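Local structure of nucleoporin nup120 (4GQ2) at residues A[28-33]-A[160-165]; A[107-112]-A[133-138]; A[166-171]-A[184-189]. The protein serves as a structural component of the nuclear pore complex, whose nucleoporins can also act as docking partners for transiently associated nuclear transport factors. All coordinates share one frame; numbering follows the deposited sequence.

Contact 1 of 3, residues A[28-33]-A[160-165]; sequences PALEND and CLCYRP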
ATOM      1  N   PRO A  28     -40.620  -1.322   4.981  1.00 48.28           N
ATOM      2  CA  PRO A  28     -41.936  -1.098   4.369  1.00 55.57           C
ATOM      3  C   PRO A  28     -42.499   0.286   4.705  1.00 67.03           C
ATOM      4  O   PRO A  28     -42.412   0.723   5.857  1.00 75.69           O
ATOM      5  CB  PRO A  28     -42.800  -2.194   5.000  1.00 51.15           C
ATOM      6  CG  PRO A  28     -41.837  -3.288   5.298  1.00 49.12           C
ATOM      7  CD  PRO A  28     -40.581  -2.590   5.734  1.00 50.70           C
ATOM      8  N   ALA A  29     -43.048   0.966   3.699  1.00 59.74           N
ATOM      9  CA  ALA A  29     -43.595   2.315   3.874  1.00 71.27           C
ATOM     10  C   ALA A  29     -44.951   2.312   4.596  1.00 76.58           C
ATOM     11  O   ALA A  29     -45.782   1.428   4.378  1.00 65.16           O
ATOM     12  CB  ALA A  29     -43.705   3.024   2.532  1.00 65.35           C
ATOM     13  N   LEU A  30     -45.152   3.305   5.460  1.00 81.48           N
ATOM     14  CA  LEU A  30     -46.414   3.485   6.185  1.00 82.40           C
ATOM     15  C   LEU A  30     -47.026   4.862   5.907  1.00 89.91           C
ATOM     16  O   LEU A  30     -46.427   5.682   5.207  1.00 82.84           O
ATOM     17  CB  LEU A  30     -46.217   3.243   7.688  1.00 75.53           C
ATOM     18  CG  LEU A  30     -46.605   1.862   8.241  1.00 83.34           C
ATOM     19  CD1 LEU A  30     -45.774   0.723   7.660  1.00 83.34           C
ATOM     20  CD2 LEU A  30     -46.510   1.855   9.759  1.00 79.18           C
ATOM     21  N   GLU A  31     -48.217   5.112   6.450  1.00108.08           N
ATOM     22  CA  GLU A  31     -49.004   6.293   6.068  1.00116.96           C
ATOM     23  C   GLU A  31     -48.466   7.614   6.631  1.00105.64           C
ATOM     24  O   GLU A  31     -48.229   8.561   5.874  1.00107.10           O
ATOM     25  CB  GLU A  31     -50.480   6.101   6.426  1.00123.41           C
ATOM     26  CG  GLU A  31     -51.433   6.620   5.363  1.00110.24           C
ATOM     27  CD  GLU A  31     -52.814   6.007   5.473  1.00106.97           C
ATOM     28  OE1 GLU A  31     -53.553   6.368   6.415  1.00100.83           O
ATOM     29  OE2 GLU A  31     -53.160   5.168   4.614  1.00101.84           O
ATOM     30  N   ASN A  32     -48.287   7.674   7.948  1.00 82.10           N
ATOM     31  CA  ASN A  32     -47.643   8.820   8.592  1.00 96.35           C
ATOM     32  C   ASN A  32     -46.199   8.463   8.931  1.00104.72           C
ATOM     33  O   ASN A  32     -45.848   8.212  10.090  1.00 87.17           O
ATOM     34  CB  ASN A  32     -48.432   9.264   9.825  1.00 99.23           C
ATOM     35  CG  ASN A  32     -49.855   9.664   9.486  1.00 92.23           C
ATOM     36  OD1 ASN A  32     -50.084  10.554   8.662  1.00 79.33           O
ATOM     37  ND2 ASN A  32     -50.823   9.001  10.114  1.00 68.89           N
ATOM     38  N   ASP A  33     -45.377   8.459   7.885  1.00118.29           N
ATOM     39  CA  ASP A  33     -44.051   7.828   7.891  1.00101.80           C
ATOM     40  C   ASP A  33     -43.008   8.272   8.920  1.00 93.72           C
ATOM     41  O   ASP A  33     -42.433   7.414   9.590  1.00 98.09           O
ATOM     42  CB  ASP A  33     -43.458   7.810   6.483  1.00 91.41           C
ATOM     43  CG  ASP A  33     -43.588   6.459   5.831  1.00 91.46           C
ATOM     44  OD1 ASP A  33     -43.726   5.457   6.577  1.00 60.70           O
ATOM     45  OD2 ASP A  33     -43.545   6.399   4.584  1.00 99.75           O
ATOM     46  N   CYS A 160     -38.604  -7.365   8.014  1.00 53.82           N
ATOM     47  CA  CYS A 160     -38.978  -6.156   8.733  1.00 56.56           C
ATOM     48  C   CYS A 160     -40.467  -6.085   9.075  1.00 56.95           C
ATOM     49  O   CYS A 160     -41.315  -6.101   8.190  1.00 59.69           O
ATOM     50  CB  CYS A 160     -38.577  -4.913   7.954  1.00 53.85           C
ATOM     51  SG  CYS A 160     -38.713  -3.422   8.956  1.00 55.69           S
ATOM     52  N   LEU A 161     -40.756  -6.001  10.371  1.00 67.56           N
ATOM     53  CA  LEU A 161     -42.104  -5.785  10.891  1.00 54.71           C
ATOM     54  C   LEU A 161     -42.196  -4.365  11.451  1.00 52.96           C
ATOM     55  O   LEU A 161     -41.283  -3.907  12.149  1.00 55.37           O
ATOM     56  CB  LEU A 161     -42.408  -6.805  11.996  1.00 62.71           C
ATOM     57  CG  LEU A 161     -43.042  -8.174  11.687  1.00 66.82           C
ATOM     58  CD1 LEU A 161     -42.609  -8.773  10.357  1.00 63.55           C
ATOM     59  CD2 LEU A 161     -42.777  -9.156  12.822  1.00 63.02           C
ATOM     60  N   CYS A 162     -43.291  -3.676  11.143  1.00 57.68           N
ATOM     61  CA  CYS A 162     -43.504  -2.305  11.615  1.00 60.72           C
ATOM     62  C   CYS A 162     -44.620  -2.207  12.640  1.00 66.76           C
ATOM     63  O   CYS A 162     -45.707  -2.763  12.452  1.00 67.56           O
ATOM     64  CB  CYS A 162     -43.811  -1.372  10.447  1.00 54.29           C
ATOM     65  SG  CYS A 162     -42.660  -1.586   9.086  1.00 60.61           S
ATOM     66  N   TYR A 163     -44.346  -1.474  13.714  1.00 64.08           N
ATOM     67  CA  TYR A 163     -45.301  -1.294  14.794  1.00 54.12           C
ATOM     68  C   TYR A 163     -45.480   0.179  15.112  1.00 58.96           C
ATOM     69  O   TYR A 163     -44.517   0.945  15.085  1.00 56.29           O
ATOM     70  CB  TYR A 163     -44.822  -2.024  16.041  1.00 49.48           C
ATOM     71  CG  TYR A 163     -44.711  -3.520  15.879  1.00 58.25           C
ATOM     72  CD1 TYR A 163     -45.821  -4.347  16.064  1.00 55.00           C
ATOM     73  CD2 TYR A 163     -43.491  -4.115  15.556  1.00 56.55           C
ATOM     74  CE1 TYR A 163     -45.721  -5.726  15.927  1.00 50.20           C
ATOM     75  CE2 TYR A 163     -43.382  -5.491  15.409  1.00 59.67           C
ATOM     76  CZ  TYR A 163     -44.498  -6.292  15.598  1.00 58.04           C
ATOM     77  OH  TYR A 163     -44.392  -7.656  15.458  1.00 56.44           O
ATOM     78  N   ARG A 164     -46.720   0.562  15.413  1.00 54.20           N
ATOM     79  CA  ARG A 164     -47.030   1.911  15.878  1.00 56.82           C
ATOM     80  C   ARG A 164     -47.659   1.847  17.270  1.00 56.59           C
ATOM     81  O   ARG A 164     -48.885   1.843  17.397  1.00 60.72           O
ATOM     82  CB  ARG A 164     -47.963   2.624  14.898  1.00 66.08           C
ATOM     83  CG  ARG A 164     -47.284   3.124  13.636  1.00 71.56           C
ATOM     84  CD  ARG A 164     -48.288   3.809  12.729  1.00 82.58           C
ATOM     85  NE  ARG A 164     -47.645   4.425  11.573  1.00 94.95           N
ATOM     86  CZ  ARG A 164     -48.294   5.005  10.568  1.00110.48           C
ATOM     87  NH1 ARG A 164     -49.621   5.059  10.559  1.00121.86           N
ATOM     88  NH2 ARG A 164     -47.612   5.533   9.565  1.00107.40           N
ATOM     89  N   PRO A 165     -46.818   1.804  18.322  1.00 62.36           N
ATOM     90  CA  PRO A 165     -47.316   1.656  19.689  1.00 62.85           C
ATOM     91  C   PRO A 165     -48.152   2.859  20.095  1.00 55.73           C
ATOM     92  O   PRO A 165     -47.815   3.993  19.753  1.00 47.66           O
ATOM     93  CB  PRO A 165     -46.036   1.582  20.536  1.00 60.09           C
ATOM     94  CG  PRO A 165     -44.929   1.332  19.563  1.00 64.66           C
ATOM     95  CD  PRO A 165     -45.361   2.014  18.304  1.00 58.96           C
TER
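Arg-164 reaches across Leu-30 to the backbone of Glu-31 and Asn-32. From CB its CG swings anti to the carbonyl carbon, chi1 -76°, and the chain then runs extended from CG to NE, past the end of Leu-30. CG is 4.2 Å from Leu-30 CD2, and CD is 4.0 Å from the same methyl. NE comes to 3.3 Å from Leu-30 CD2, a tight approach. CZ follows at 3.7 Å from that CD2, so the methyl covers one face of the guanidinium. Asn-32 N comes in at the edge of the guanidinium, near its plane, 2.8 Å from NH2, and both are donors. Glu-31 N, another donor, is also near NH2, and NH1 lies beside Asn-32 ND2. The exact setting of this tip is therefore doubtful, and no hydrogen bond joins the two segments. The Asn-32 amide crosses the arginine chain, its plane 18° from that of the guanidinium. The carboxylates of Glu-31 and Asp-33 lie near but do not touch the arginine. They would probably favour its positive charge.

Strand 160-163 is the outermost strand of a four-stranded antiparallel sheet, a blade of the beta-propeller domain. The loop 28-33 follows strand 21-26 of the neighbouring five-stranded sheet and lies over the face of this strand that carries Cys-160 and Cys-162. Leu-30 CD1 meets Cys-162 CB at 4.0 Å. Pro-28 offers the side of its ring, with CD 3.8 Å from Cys-160 CB. The Cys-162 sulfur also lies beside this ring. Cys-160 and Cys-162 both touch Tyr-139 of strand 138-143 as well. Within the loop, Leu-30 N donates to Asp-33 OD1 over 2.8 Å at 149°, from the syn side, somewhat out of the carboxylate plane.

Contact 2 of 3, residues A[107-112]-A[133-138]; sequences FPSNVM and THARVL
His-134 N donates to Asn-110 O over 2.7 Å, with an N-H...O angle of 148°. The same oxygen takes a CA-H...O contact from Thr-133 CA at 3.2 Å. Ser-109 OG accepts a weak bond from Ala-135 N, 3.1 Å long. Its torsion, with OG anti to the backbone N at 160°, puts the hydroxyl beside the turn.

That turn is a type I beta turn from Thr-133 to Arg-136, closed by Arg-136 N bonding to Thr-133 O. It joins strands 126-133 and 138-143 of one propeller blade. Val-111 and Thr-133 form an antiparallel non-hydrogen-bonded pair, and Met-112 bonds with Ile-132 just beyond. Thr-133 CG2 rests 3.3 Å from Ser-109 O and 3.7 Å from Phe-107 CD2. With an alanine here both CG2 and the hydroxyl are gone, which would probably leave a gap between the Phe-107 ring and Ser-109. Other acceptors are met from outside: Pro-108 O by Arg-82 NH1, Val-111 O by Tyr-58 OH, and Asn-110 OD1, weakly, by Arg-82 N.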
ATOM      1  N   PHE A 107     -34.684   4.349   6.044  1.00 46.00           N
ATOM      2  CA  PHE A 107     -35.885   4.622   6.818  1.00 47.44           C
ATOM      3  C   PHE A 107     -36.582   5.852   6.251  1.00 49.07           C
ATOM      4  O   PHE A 107     -35.930   6.680   5.609  1.00 51.07           O
ATOM      5  CB  PHE A 107     -35.513   4.874   8.280  1.00 47.84           C
ATOM      6  CG  PHE A 107     -35.061   3.646   9.012  1.00 45.86           C
ATOM      7  CD1 PHE A 107     -33.737   3.221   8.940  1.00 38.32           C
ATOM      8  CD2 PHE A 107     -35.960   2.913   9.783  1.00 42.83           C
ATOM      9  CE1 PHE A 107     -33.322   2.089   9.621  1.00 39.67           C
ATOM     10  CE2 PHE A 107     -35.550   1.774  10.465  1.00 36.12           C
ATOM     11  CZ  PHE A 107     -34.230   1.363  10.383  1.00 39.54           C
ATOM     12  N   PRO A 108     -37.910   5.975   6.476  1.00 55.29           N
ATOM     13  CA  PRO A 108     -38.660   7.153   6.022  1.00 52.24           C
ATOM     14  C   PRO A 108     -38.422   8.353   6.930  1.00 55.23           C
ATOM     15  O   PRO A 108     -38.728   9.488   6.552  1.00 54.89           O
ATOM     16  CB  PRO A 108     -40.128   6.711   6.122  1.00 46.45           C
ATOM     17  CG  PRO A 108     -40.120   5.262   6.480  1.00 49.09           C
ATOM     18  CD  PRO A 108     -38.794   4.986   7.118  1.00 54.38           C
ATOM     19  N   SER A 109     -37.890   8.082   8.121  1.00 56.33           N
ATOM     20  CA  SER A 109     -37.530   9.108   9.096  1.00 53.57           C
ATOM     21  C   SER A 109     -36.258   8.695   9.838  1.00 56.04           C
ATOM     22  O   SER A 109     -35.983   7.501   9.972  1.00 49.42           O
ATOM     23  CB  SER A 109     -38.679   9.298  10.083  1.00 47.18           C
ATOM     24  OG  SER A 109     -38.237   9.909  11.278  1.00 48.11           O
ATOM     25  N   ASN A 110     -35.498   9.681  10.323  1.00 44.75           N
ATOM     26  CA  ASN A 110     -34.246   9.436  11.038  1.00 41.79           C
ATOM     27  C   ASN A 110     -34.417   8.571  12.284  1.00 50.94           C
ATOM     28  O   ASN A 110     -35.271   8.852  13.120  1.00 51.63           O
ATOM     29  CB  ASN A 110     -33.569  10.762  11.427  1.00 41.24           C
ATOM     30  CG  ASN A 110     -32.717  11.347  10.307  1.00 44.69           C
ATOM     31  OD1 ASN A 110     -32.112  10.620   9.521  1.00 49.89           O
ATOM     32  ND2 ASN A 110     -32.657  12.671  10.238  1.00 43.74           N
ATOM     33  N   VAL A 111     -33.605   7.521  12.405  1.00 47.33           N
ATOM     34  CA  VAL A 111     -33.540   6.758  13.646  1.00 48.01           C
ATOM     35  C   VAL A 111     -33.127   7.722  14.756  1.00 49.45           C
ATOM     36  O   VAL A 111     -32.230   8.540  14.569  1.00 54.11           O
ATOM     37  CB  VAL A 111     -32.542   5.585  13.560  1.00 46.41           C
ATOM     38  CG1 VAL A 111     -32.538   4.789  14.855  1.00 40.34           C
ATOM     39  CG2 VAL A 111     -32.881   4.670  12.389  1.00 43.95           C
ATOM     40  N   MET A 112     -33.802   7.650  15.896  1.00 46.37           N
ATOM     41  CA  MET A 112     -33.479   8.535  17.006  1.00 40.98           C
ATOM     42  C   MET A 112     -32.228   8.066  17.733  1.00 36.14           C
ATOM     43  O   MET A 112     -31.913   6.872  17.753  1.00 35.09           O
ATOM     44  CB  MET A 112     -34.656   8.666  17.988  1.00 40.87           C
ATOM     45  CG  MET A 112     -34.893   7.456  18.877  1.00 44.20           C
ATOM     46  SD  MET A 112     -35.988   7.831  20.261  1.00 45.06           S
ATOM     47  CE  MET A 112     -35.686   6.435  21.350  1.00 33.63           C
ATOM     48  N   THR A 133     -37.720   5.598  15.048  1.00 40.65           N
ATOM     49  CA  THR A 133     -37.391   6.777  14.277  1.00 41.00           C
ATOM     50  C   THR A 133     -37.999   8.018  14.928  1.00 47.44           C
ATOM     51  O   THR A 133     -38.778   7.906  15.874  1.00 46.57           O
ATOM     52  CB  THR A 133     -37.865   6.619  12.820  1.00 42.97           C
ATOM     53  OG1 THR A 133     -39.283   6.426  12.793  1.00 48.47           O
ATOM     54  CG2 THR A 133     -37.190   5.413  12.180  1.00 32.76           C
ATOM     55  N   HIS A 134     -37.628   9.197  14.431  1.00 51.71           N
ATOM     56  CA  HIS A 134     -38.157  10.463  14.932  1.00 61.92           C
ATOM     57  C   HIS A 134     -39.648  10.563  14.697  1.00 69.24           C
ATOM     58  O   HIS A 134     -40.344  11.317  15.386  1.00 74.27           O
ATOM     59  CB  HIS A 134     -37.410  11.649  14.305  1.00 57.34           C
ATOM     60  CG  HIS A 134     -37.883  13.002  14.799  1.00 77.90           C
ATOM     61  ND1 HIS A 134     -38.769  13.755  14.116  1.00 85.39           N
ATOM     62  CD2 HIS A 134     -37.576  13.714  15.958  1.00 86.79           C
ATOM     63  CE1 HIS A 134     -39.011  14.892  14.795  1.00 80.30           C
ATOM     64  NE2 HIS A 134     -38.280  14.867  15.920  1.00 84.70           N
ATOM     65  N   ALA A 135     -40.150   9.792  13.733  1.00 56.55           N
ATOM     66  CA  ALA A 135     -41.579   9.744  13.428  1.00 59.51           C
ATOM     67  C   ALA A 135     -42.325   8.819  14.375  1.00 55.51           C
ATOM     68  O   ALA A 135     -43.556   8.761  14.350  1.00 57.24           O
ATOM     69  CB  ALA A 135     -41.805   9.310  11.996  1.00 54.84           C
ATOM     70  N   ARG A 136     -41.563   8.101  15.199  1.00 52.24           N
ATOM     71  CA  ARG A 136     -42.085   7.267  16.292  1.00 56.77           C
ATOM     72  C   ARG A 136     -42.666   5.932  15.860  1.00 55.78           C
ATOM     73  O   ARG A 136     -43.516   5.375  16.556  1.00 53.31           O
ATOM     74  CB  ARG A 136     -43.083   8.028  17.175  1.00 59.64           C
ATOM     75  CG  ARG A 136     -42.444   9.097  18.036  1.00 53.85           C
ATOM     76  CD  ARG A 136     -43.489   9.817  18.857  1.00 55.45           C
ATOM     77  NE  ARG A 136     -43.048  11.157  19.228  1.00 66.82           N
ATOM     78  CZ  ARG A 136     -43.699  11.959  20.065  1.00 58.36           C
ATOM     79  NH1 ARG A 136     -44.827  11.556  20.639  1.00 55.63           N
ATOM     80  NH2 ARG A 136     -43.214  13.166  20.330  1.00 49.00           N
ATOM     81  N   VAL A 137     -42.187   5.419  14.726  1.00 53.82           N
ATOM     82  CA  VAL A 137     -42.478   4.048  14.302  1.00 48.39           C
ATOM     83  C   VAL A 137     -41.437   3.093  14.904  1.00 45.76           C
ATOM     84  O   VAL A 137     -40.244   3.378  14.875  1.00 59.85           O
ATOM     85  CB  VAL A 137     -42.491   3.922  12.763  1.00 45.16           C
ATOM     86  CG1 VAL A 137     -42.846   2.507  12.343  1.00 44.98           C
ATOM     87  CG2 VAL A 137     -43.484   4.902  12.149  1.00 45.42           C
ATOM     88  N   LEU A 138     -41.894   1.976  15.468  1.00 43.70           N
ATOM     89  CA  LEU A 138     -40.998   0.942  15.982  1.00 42.79           C
ATOM     90  C   LEU A 138     -40.796  -0.148  14.933  1.00 52.54           C
ATOM     91  O   LEU A 138     -41.757  -0.742  14.437  1.00 47.89           O
ATOM     92  CB  LEU A 138     -41.543   0.332  17.280  1.00 42.55           C
ATOM     93  CG  LEU A 138     -40.928  -0.996  17.754  1.00 47.60           C
ATOM     94  CD1 LEU A 138     -39.508  -0.828  18.287  1.00 47.93           C
ATOM     95  CD2 LEU A 138     -41.804  -1.645  18.812  1.00 44.19           C
TER

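Contact 3 of 3, residues A[166-171]-A[184-189]; sequences ISFLNQ and ICVSFF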
ATOM      1  N   ILE A 166     -49.240   2.595  20.812  1.00 65.46           N
ATOM      2  CA  ILE A 166     -50.207   3.629  21.170  1.00 57.53           C
ATOM      3  C   ILE A 166     -49.594   4.682  22.091  1.00 49.69           C
ATOM      4  O   ILE A 166     -49.812   5.878  21.894  1.00 54.10           O
ATOM      5  CB  ILE A 166     -51.504   3.005  21.736  1.00 55.23           C
ATOM      6  CG1 ILE A 166     -52.286   2.338  20.595  1.00 48.03           C
ATOM      7  CG2 ILE A 166     -52.367   4.052  22.433  1.00 51.66           C
ATOM      8  CD1 ILE A 166     -53.239   1.250  21.036  1.00 49.73           C
ATOM      9  N   SER A 167     -48.783   4.240  23.051  1.00 47.96           N
ATOM     10  CA  SER A 167     -48.095   5.154  23.968  1.00 52.68           C
ATOM     11  C   SER A 167     -47.190   6.188  23.276  1.00 58.46           C
ATOM     12  O   SER A 167     -46.875   7.229  23.859  1.00 58.92           O
ATOM     13  CB  SER A 167     -47.310   4.369  25.021  1.00 56.51           C
ATOM     14  OG  SER A 167     -46.320   3.552  24.424  1.00 61.92           O
ATOM     15  N   PHE A 168     -46.795   5.911  22.035  1.00 58.85           N
ATOM     16  CA  PHE A 168     -45.937   6.822  21.265  1.00 56.69           C
ATOM     17  C   PHE A 168     -46.709   8.016  20.705  1.00 53.38           C
ATOM     18  O   PHE A 168     -46.112   8.987  20.240  1.00 54.74           O
ATOM     19  CB  PHE A 168     -45.239   6.074  20.115  1.00 54.69           C
ATOM     20  CG  PHE A 168     -44.160   5.112  20.560  1.00 54.13           C
ATOM     21  CD1 PHE A 168     -44.101   4.633  21.874  1.00 50.23           C
ATOM     22  CD2 PHE A 168     -43.216   4.655  19.651  1.00 51.75           C
ATOM     23  CE1 PHE A 168     -43.114   3.741  22.265  1.00 51.26           C
ATOM     24  CE2 PHE A 168     -42.223   3.762  20.039  1.00 50.32           C
ATOM     25  CZ  PHE A 168     -42.172   3.302  21.345  1.00 54.30           C
ATOM     26  N   LEU A 169     -48.036   7.944  20.737  1.00 57.34           N
ATOM     27  CA  LEU A 169     -48.859   9.014  20.173  1.00 56.82           C
ATOM     28  C   LEU A 169     -48.764  10.309  20.977  1.00 51.82           C
ATOM     29  O   LEU A 169     -48.685  11.396  20.403  1.00 56.09           O
ATOM     30  CB  LEU A 169     -50.316   8.569  20.008  1.00 60.06           C
ATOM     31  CG  LEU A 169     -50.601   7.577  18.866  1.00 70.66           C
ATOM     32  CD1 LEU A 169     -51.995   6.979  18.989  1.00 72.23           C
ATOM     33  CD2 LEU A 169     -50.407   8.212  17.491  1.00 51.52           C
ATOM     34  N   ASN A 170     -48.723  10.178  22.300  1.00 49.25           N
ATOM     35  CA  ASN A 170     -48.770  11.324  23.203  1.00 53.10           C
ATOM     36  C   ASN A 170     -47.456  11.577  23.919  1.00 56.10           C
ATOM     37  O   ASN A 170     -47.205  12.685  24.405  1.00 51.92           O
ATOM     38  CB  ASN A 170     -49.853  11.103  24.259  1.00 65.02           C
ATOM     39  CG  ASN A 170     -51.249  11.122  23.680  1.00 68.36           C
ATOM     40  OD1 ASN A 170     -51.734  10.112  23.175  1.00 62.83           O
ATOM     41  ND2 ASN A 170     -51.902  12.283  23.735  1.00 64.94           N
ATOM     42  N   GLN A 171     -46.638  10.533  24.005  1.00 51.63           N
ATOM     43  CA  GLN A 171     -45.401  10.573  24.765  1.00 60.23           C
ATOM     44  C   GLN A 171     -44.208  10.376  23.825  1.00 66.48           C
ATOM     45  O   GLN A 171     -44.302   9.644  22.837  1.00 63.07           O
ATOM     46  CB  GLN A 171     -45.437   9.501  25.863  1.00 65.93           C
ATOM     47  CG  GLN A 171     -46.563   9.684  26.885  1.00 70.71           C
ATOM     48  CD  GLN A 171     -46.785   8.462  27.772  1.00 75.66           C
ATOM     49  OE1 GLN A 171     -47.081   7.369  27.285  1.00 72.50           O
ATOM     50  NE2 GLN A 171     -46.663   8.650  29.084  1.00 82.21           N
ATOM     51  N   ILE A 184     -39.373  -5.411  24.693  1.00 48.82           N
ATOM     52  CA  ILE A 184     -38.528  -4.231  24.847  1.00 57.91           C
ATOM     53  C   ILE A 184     -39.191  -3.198  25.766  1.00 63.93           C
ATOM     54  O   ILE A 184     -40.413  -3.054  25.779  1.00 72.35           O
ATOM     55  CB  ILE A 184     -38.170  -3.599  23.475  1.00 61.74           C
ATOM     56  CG1 ILE A 184     -37.246  -2.391  23.654  1.00 67.91           C
ATOM     57  CG2 ILE A 184     -39.424  -3.208  22.697  1.00 60.82           C
ATOM     58  CD1 ILE A 184     -36.236  -2.219  22.548  1.00 53.50           C
ATOM     59  N   CYS A 185     -38.375  -2.498  26.545  1.00 58.59           N
ATOM     60  CA  CYS A 185     -38.840  -1.373  27.339  1.00 48.68           C
ATOM     61  C   CYS A 185     -38.422  -0.056  26.711  1.00 51.33           C
ATOM     62  O   CYS A 185     -37.304   0.080  26.217  1.00 49.57           O
ATOM     63  CB  CYS A 185     -38.295  -1.452  28.760  1.00 50.42           C
ATOM     64  SG  CYS A 185     -38.903  -2.870  29.690  1.00 64.90           S
ATOM     65  N   VAL A 186     -39.334   0.910  26.744  1.00 53.65           N
ATOM     66  CA  VAL A 186     -39.103   2.233  26.187  1.00 49.94           C
ATOM     67  C   VAL A 186     -39.555   3.267  27.215  1.00 51.14           C
ATOM     68  O   VAL A 186     -40.706   3.261  27.650  1.00 58.26           O
ATOM     69  CB  VAL A 186     -39.872   2.426  24.858  1.00 46.90           C
ATOM     70  CG1 VAL A 186     -39.670   3.827  24.301  1.00 39.48           C
ATOM     71  CG2 VAL A 186     -39.459   1.379  23.836  1.00 44.23           C
ATOM     72  N   SER A 187     -38.637   4.141  27.614  1.00 48.71           N
ATOM     73  CA  SER A 187     -38.955   5.221  28.544  1.00 47.00           C
ATOM     74  C   SER A 187     -39.216   6.505  27.774  1.00 52.50           C
ATOM     75  O   SER A 187     -38.746   6.671  26.639  1.00 45.92           O
ATOM     76  CB  SER A 187     -37.821   5.423  29.556  1.00 54.07           C
ATOM     77  OG  SER A 187     -36.645   5.904  28.927  1.00 60.14           O
ATOM     78  N   PHE A 188     -39.953   7.419  28.399  1.00 56.08           N
ATOM     79  CA  PHE A 188     -40.382   8.633  27.718  1.00 51.02           C
ATOM     80  C   PHE A 188     -39.705   9.882  28.253  1.00 52.03           C
ATOM     81  O   PHE A 188     -39.371   9.957  29.433  1.00 60.82           O
ATOM     82  CB  PHE A 188     -41.906   8.759  27.754  1.00 52.07           C
ATOM     83  CG  PHE A 188     -42.616   7.589  27.135  1.00 58.07           C
ATOM     84  CD1 PHE A 188     -42.729   7.478  25.750  1.00 57.20           C
ATOM     85  CD2 PHE A 188     -43.159   6.585  27.935  1.00 52.64           C
ATOM     86  CE1 PHE A 188     -43.381   6.397  25.179  1.00 62.78           C
ATOM     87  CE2 PHE A 188     -43.812   5.499  27.366  1.00 54.63           C
ATOM     88  CZ  PHE A 188     -43.925   5.406  25.987  1.00 56.35           C
ATOM     89  N   PHE A 189     -39.512  10.857  27.367  1.00 47.64           N
ATOM     90  CA  PHE A 189     -38.743  12.056  27.675  1.00 51.06           C
ATOM     91  C   PHE A 189     -39.294  12.845  28.864  1.00 61.33           C
ATOM     92  O   PHE A 189     -38.521  13.340  29.690  1.00 60.50           O
ATOM     93  CB  PHE A 189     -38.644  12.965  26.444  1.00 54.08           C
ATOM     94  CG  PHE A 189     -37.842  14.208  26.683  1.00 55.50           C
ATOM     95  CD1 PHE A 189     -36.467  14.209  26.485  1.00 69.58           C
ATOM     96  CD2 PHE A 189     -38.455  15.370  27.133  1.00 53.48           C
ATOM     97  CE1 PHE A 189     -35.720  15.351  26.720  1.00 77.15           C
ATOM     98  CE2 PHE A 189     -37.716  16.515  27.373  1.00 62.83           C
ATOM     99  CZ  PHE A 189     -36.346  16.507  27.164  1.00 79.54           C
TER
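Phe-188 meets three side chains of the 166-171 loop: Gln-171 over a face of its ring, and Phe-168 and Ser-167 at the edge. Gln-171 covers one face. Its CB forms a CH-pi contact 3.8 Å from the ring centroid, 27° off the normal. The nearest ring atom to this CB is Phe-188 CD1, at 3.4 Å. CG of Gln-171 is anti to the carbonyl carbon, chi1 -61°, and the chain extends beyond it. This carries the side chain across the ring face. The amide ends up stacked on the ring with the two planes 17° apart, and Gln-171 OE1 is 3.8 Å from Phe-188 CE2.

Ser-167 approaches at the rim. Its OG sits between the backbone N and the carbonyl carbon and comes to 3.4 Å from Phe-188 CZ. The hydroxyl gets its polar partner from Glu-207 OE2, to which it is hydrogen-bonded.

The Phe-168 side chain crosses those of Phe-188 and Val-186 at about a right angle. Its CD1 is 3.8 Å from Phe-188 CE1, in the plane of the Phe-188 ring. Further along the same Phe-168 ring, CZ lies 3.9 Å from Val-186 CG1. The loop carries Ser-167 and Phe-168 on a bend of helical backbone angles, where Leu-169 N bonds to Ile-166 O over 3.0 Å.

Val-186 and Phe-188 sit two apart on strand 183-188, so both side chains face the loop. This strand lies between 173-178 and 193-199 in a four-stranded blade of the propeller. Phe-168 also touches Ile-196 of strand 193-199 and Ile-132 of strand 126-133, which belongs to the preceding blade.

How the contacts relate
The three contacts follow the chain through consecutive sheets of the beta-propeller. Contacts 1 and 2 lie closest, with centres about 9 Å apart. Tyr-163 N and Leu-138 O, 2.8 Å apart, probably hydrogen-bond between adjacent strands of one blade. Asp-33 CG also packs on Pro-108 CB at 3.5 Å. The centres of contacts 2 and 3 are about 13 Å apart. Arg-136 spans them: its NH1 is 2.9 Å from Phe-168 O, probably a hydrogen bond, tying the turn of one blade to the loop entering the next. Contacts 1 and 3, about 16 Å between centres, are joined through the sequence, Pro-165 running straight into Ile-166.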